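Local coordinates for protein alpha-fucosidase GH29 (Fusarium graminearum, PDB 4PSR) that hydrolyses alpha-L-fucosides as a retaining GH29 glycoside hydrolase, probably releasing alpha-1,6-linked fucose from the core of glycoprotein N-glycans, at residues 310-319 and 342-352. Sequence-based numbering, arbitrary orientation.
Sequences SWSYTVGIKY and NISPMANGVLP. With FUL (beta-L-fucopyranose), chain M.
The backbone O of Trp311 is gripped by two side chains of 342-352. Asn342 ND2 donates to Trp311 O at 2.9 Å, in the carbonyl plane and on a lone pair. Ser344 OG donates to the same Trp311 O at 2.8 Å, from well above that plane. The Asn342 amide is put there by its first torsion, with CG anti to the backbone N (chi1 173°). Its OD1 is bonded to His34, so both ends of the amide are held. Asn342 CB also lies at the edge of the indole, 3.5 Å from Trp311 CE3. These residues belong to the TIM barrel of the enzyme. Asn342 lies near the end of the eighth parallel strand, 337-343, and 310-319 lies in the loop that follows the seventh. The contact thus ties together two loops at the C-terminal end of the barrel, where the sugar binds. Trp311 offers one ring face to beta-L-fucopyranose, with CZ2 3.6 Å from C6 of the sugar. His34 also hydrogen-bonds the fucose, and so does Glu46, which in addition bonds to the backbone N of Trp311. Further along, one water accepts from Tyr313 N and donates to Pro345 O. The Tyr313 ring then packs flat against Met346. Met346 CG sits over the ring centre, 3.6 Å from the centroid, and its sulfur continues over the same face toward the hydroxyl, in a Met-aromatic contact. Pro352, the N-cap of helix 353-369, brings CG to 3.9 Å from Tyr313 CE1. The same CG lies 3.7 Å from Tyr319 OH, whose hydrogen-bond partner is Gln355 of that helix.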
loop_
_atom_site.group_PDB
_atom_site.type_symbol
_atom_site.label_atom_id
_atom_site.label_comp_id
_atom_site.label_asym_id
_atom_site.label_seq_id
_atom_site.Cartn_x
_atom_site.Cartn_y
_atom_site.Cartn_z
ATOM N N SER A 310 -7.021 -16.382 -0.882
ATOM C CA SER A 310 -5.653 -16.114 -0.371
ATOM C C SER A 310 -4.671 -15.230 -1.183
ATOM O O SER A 310 -5.025 -14.800 -2.270
ATOM C CB SER A 310 -5.093 -17.518 -0.113
ATOM O OG SER A 310 -3.894 -17.831 -0.754
ATOM N N TRP A 311 -3.485 -14.936 -0.652
ATOM C CA TRP A 311 -2.441 -14.165 -1.372
ATOM C C TRP A 311 -1.693 -15.052 -2.384
ATOM O O TRP A 311 -1.102 -14.554 -3.346
ATOM C CB TRP A 311 -1.437 -13.482 -0.410
ATOM C CG TRP A 311 -2.096 -12.529 0.529
ATOM C CD1 TRP A 311 -2.726 -12.851 1.689
ATOM C CD2 TRP A 311 -2.201 -11.098 0.398
ATOM N NE1 TRP A 311 -3.221 -11.732 2.285
ATOM C CE2 TRP A 311 -2.915 -10.637 1.514
ATOM C CE3 TRP A 311 -1.753 -10.165 -0.550
ATOM C CZ2 TRP A 311 -3.205 -9.290 1.711
ATOM C CZ3 TRP A 311 -2.027 -8.823 -0.348
ATOM C CH2 TRP A 311 -2.759 -8.400 0.764
ATOM N N SER A 312 -1.717 -16.362 -2.175
ATOM C CA SER A 312 -0.995 -17.312 -3.024
ATOM C C SER A 312 -2.004 -18.220 -3.749
ATOM O O SER A 312 -3.100 -18.459 -3.276
ATOM C CB SER A 312 -0.050 -18.103 -2.132
ATOM O OG SER A 312 0.631 -19.133 -2.821
ATOM N N TYR A 313 -1.646 -18.684 -4.946
ATOM C CA TYR A 313 -2.542 -19.482 -5.759
ATOM C C TYR A 313 -2.996 -20.740 -5.049
ATOM O O TYR A 313 -2.190 -21.474 -4.515
ATOM C CB TYR A 313 -1.856 -19.869 -7.093
ATOM C CG TYR A 313 -2.777 -20.678 -7.963
ATOM C CD1 TYR A 313 -3.691 -20.040 -8.794
ATOM C CD2 TYR A 313 -2.767 -22.068 -7.947
ATOM C CE1 TYR A 313 -4.589 -20.760 -9.561
ATOM C CE2 TYR A 313 -3.669 -22.784 -8.726
ATOM C CZ TYR A 313 -4.562 -22.094 -9.525
ATOM O OH TYR A 313 -5.472 -22.778 -10.312
ATOM N N THR A 314 -4.300 -20.996 -5.118
ATOM C CA THR A 314 -4.858 -22.257 -4.638
ATOM C C THR A 314 -5.823 -22.793 -5.688
ATOM O O THR A 314 -6.451 -22.035 -6.436
ATOM C CB THR A 314 -5.594 -22.054 -3.285
ATOM O OG1 THR A 314 -6.675 -21.120 -3.441
ATOM C CG2 THR A 314 -4.647 -21.536 -2.210
ATOM N N VAL A 315 -5.972 -24.114 -5.745
ATOM C CA VAL A 315 -6.942 -24.689 -6.663
ATOM C C VAL A 315 -8.343 -24.228 -6.281
ATOM O O VAL A 315 -8.715 -24.329 -5.116
ATOM C CB VAL A 315 -6.862 -26.214 -6.657
ATOM C CG1 VAL A 315 -7.964 -26.803 -7.526
ATOM C CG2 VAL A 315 -5.508 -26.658 -7.175
ATOM N N GLY A 316 -9.073 -23.687 -7.247
ATOM C CA GLY A 316 -10.407 -23.162 -6.997
ATOM C C GLY A 316 -10.457 -21.684 -6.601
ATOM O O GLY A 316 -11.520 -21.157 -6.303
ATOM N N ILE A 317 -9.312 -21.017 -6.620
ATOM C CA ILE A 317 -9.218 -19.598 -6.275
ATOM C C ILE A 317 -10.217 -18.740 -7.056
ATOM O O ILE A 317 -10.438 -18.960 -8.263
ATOM C CB ILE A 317 -7.755 -19.131 -6.510
ATOM C CG1 ILE A 317 -7.543 -17.686 -6.074
ATOM C CG2 ILE A 317 -7.372 -19.282 -7.954
ATOM C CD1 ILE A 317 -6.062 -17.254 -6.220
ATOM N N LYS A 318 -10.815 -17.770 -6.369
ATOM C CA LYS A 318 -11.715 -16.817 -7.003
ATOM C C LYS A 318 -11.059 -15.448 -7.022
ATOM O O LYS A 318 -10.182 -15.160 -6.206
ATOM C CB LYS A 318 -13.054 -16.740 -6.274
ATOM C CG LYS A 318 -13.870 -18.028 -6.355
ATOM C CD LYS A 318 -15.338 -17.800 -5.996
ATOM C CE LYS A 318 -15.642 -18.182 -4.559
ATOM N NZ LYS A 318 -15.579 -19.656 -4.349
ATOM N N TYR A 319 -11.491 -14.596 -7.933
ATOM C CA TYR A 319 -10.861 -13.292 -8.127
ATOM C C TYR A 319 -11.867 -12.157 -8.059
ATOM O O TYR A 319 -13.057 -12.323 -8.370
ATOM C CB TYR A 319 -10.211 -13.254 -9.506
ATOM C CG TYR A 319 -9.174 -14.340 -9.732
ATOM C CD1 TYR A 319 -7.979 -14.309 -9.062
ATOM C CD2 TYR A 319 -9.379 -15.357 -10.630
ATOM C CE1 TYR A 319 -7.019 -15.263 -9.249
ATOM C CE2 TYR A 319 -8.413 -16.327 -10.833
ATOM C CZ TYR A 319 -7.229 -16.264 -10.140
ATOM O OH TYR A 319 -6.221 -17.185 -10.309
ATOM N N ASN A 342 -1.148 -7.368 -5.150
ATOM C CA ASN A 342 -0.597 -8.720 -5.189
ATOM C C ASN A 342 -1.229 -9.583 -6.259
ATOM O O ASN A 342 -2.473 -9.583 -6.399
ATOM C CB ASN A 342 -0.749 -9.416 -3.827
ATOM C CG ASN A 342 -0.339 -10.848 -3.872
ATOM O OD1 ASN A 342 0.841 -11.145 -3.868
ATOM N ND2 ASN A 342 -1.303 -11.745 -3.914
ATOM N N ILE A 343 -0.383 -10.304 -7.005
ATOM C CA ILE A 343 -0.817 -11.331 -7.960
ATOM C C ILE A 343 -0.288 -12.683 -7.511
ATOM O O ILE A 343 0.617 -12.766 -6.649
ATOM C CB ILE A 343 -0.398 -10.967 -9.430
ATOM C CG1 ILE A 343 1.115 -10.999 -9.585
ATOM C CG2 ILE A 343 -0.982 -9.594 -9.776
ATOM C CD1 ILE A 343 1.610 -10.683 -11.031
ATOM N N SER A 344 -0.850 -13.740 -8.096
ATOM C CA SER A 344 -0.720 -15.093 -7.538
ATOM C C SER A 344 -0.431 -16.149 -8.602
ATOM O O SER A 344 -1.349 -16.863 -9.027
ATOM C CB SER A 344 -2.007 -15.472 -6.809
ATOM O OG SER A 344 -2.390 -14.490 -5.852
ATOM N N PRO A 345 0.836 -16.260 -9.019
ATOM C CA PRO A 345 1.185 -17.319 -9.978
ATOM C C PRO A 345 0.981 -18.714 -9.378
ATOM O O PRO A 345 1.148 -18.921 -8.167
ATOM C CB PRO A 345 2.671 -17.060 -10.265
ATOM C CG PRO A 345 2.933 -15.634 -9.804
ATOM C CD PRO A 345 1.984 -15.423 -8.650
ATOM N N MET A 346 0.664 -19.677 -10.227
ATOM C CA MET A 346 0.600 -21.075 -9.823
ATOM C C MET A 346 1.965 -21.602 -9.438
ATOM O O MET A 346 2.992 -20.977 -9.719
ATOM C CB MET A 346 0.018 -21.921 -10.956
ATOM C CG MET A 346 -1.314 -21.412 -11.410
ATOM S SD MET A 346 -2.258 -22.591 -12.450
ATOM C CE MET A 346 -1.118 -22.921 -13.756
ATOM N N ALA A 347 1.997 -22.730 -8.733
ATOM C CA ALA A 347 3.257 -23.281 -8.273
ATOM C C ALA A 347 4.279 -23.487 -9.393
ATOM O O ALA A 347 5.479 -23.337 -9.185
ATOM C CB ALA A 347 3.038 -24.599 -7.502
ATOM N N ASN A 348 3.774 -23.814 -10.576
ATOM C CA ASN A 348 4.632 -24.038 -11.751
ATOM C C ASN A 348 5.136 -22.753 -12.411
ATOM O O ASN A 348 5.909 -22.815 -13.358
ATOM C CB ASN A 348 3.931 -24.938 -12.780
ATOM C CG ASN A 348 2.734 -24.282 -13.438
ATOM O OD1 ASN A 348 2.386 -23.132 -13.153
ATOM N ND2 ASN A 348 2.112 -25.002 -14.374
ATOM N N GLY A 349 4.683 -21.585 -11.950
ATOM C CA GLY A 349 5.145 -20.309 -12.467
ATOM C C GLY A 349 4.227 -19.658 -13.462
ATOM O O GLY A 349 4.528 -18.567 -13.935
ATOM N N VAL A 350 3.122 -20.303 -13.808
ATOM C CA VAL A 350 2.148 -19.750 -14.751
ATOM C C VAL A 350 1.250 -18.725 -14.076
ATOM O O VAL A 350 0.745 -18.981 -12.975
ATOM C CB VAL A 350 1.276 -20.866 -15.280
ATOM C CG1 VAL A 350 0.065 -20.332 -16.021
ATOM C CG2 VAL A 350 2.123 -21.786 -16.192
ATOM N N LEU A 351 1.069 -17.572 -14.697
ATOM C CA LEU A 351 0.111 -16.578 -14.229
ATOM C C LEU A 351 -1.254 -16.814 -14.882
ATOM O O LEU A 351 -1.383 -16.681 -16.107
ATOM C CB LEU A 351 0.623 -15.154 -14.542
ATOM C CG LEU A 351 -0.220 -14.007 -14.006
ATOM C CD1 LEU A 351 -0.266 -14.056 -12.481
ATOM C CD2 LEU A 351 0.353 -12.660 -14.439
ATOM N N PRO A 352 -2.285 -17.154 -14.087
ATOM C CA PRO A 352 -3.584 -17.478 -14.698
ATOM C C PRO A 352 -4.198 -16.371 -15.545
ATOM O O PRO A 352 -4.036 -15.179 -15.237
ATOM C CB PRO A 352 -4.461 -17.766 -13.478
ATOM C CG PRO A 352 -3.502 -18.342 -12.456
ATOM C CD PRO A 352 -2.258 -17.508 -12.651
HETATM C C1 FUL M . 0.148 -10.726 6.268
HETATM C C2 FUL M . 0.749 -12.099 6.046
HETATM O O2 FUL M . 0.604 -12.950 7.194
HETATM C C3 FUL M . 0.028 -12.680 4.859
HETATM O O3 FUL M . 0.488 -13.996 4.644
HETATM C C4 FUL M . 0.314 -11.790 3.677
HETATM O O4 FUL M . 1.707 -11.834 3.379
HETATM C C5 FUL M . -0.132 -10.369 3.996
HETATM C C6 FUL M . 0.190 -9.387 2.891
HETATM O O5 FUL M . 0.457 -9.870 5.194
HETATM O O1 FUL M . 0.725 -10.169 7.421
HETATM O O HOH W 1 0.712 -17.459 -5.937
#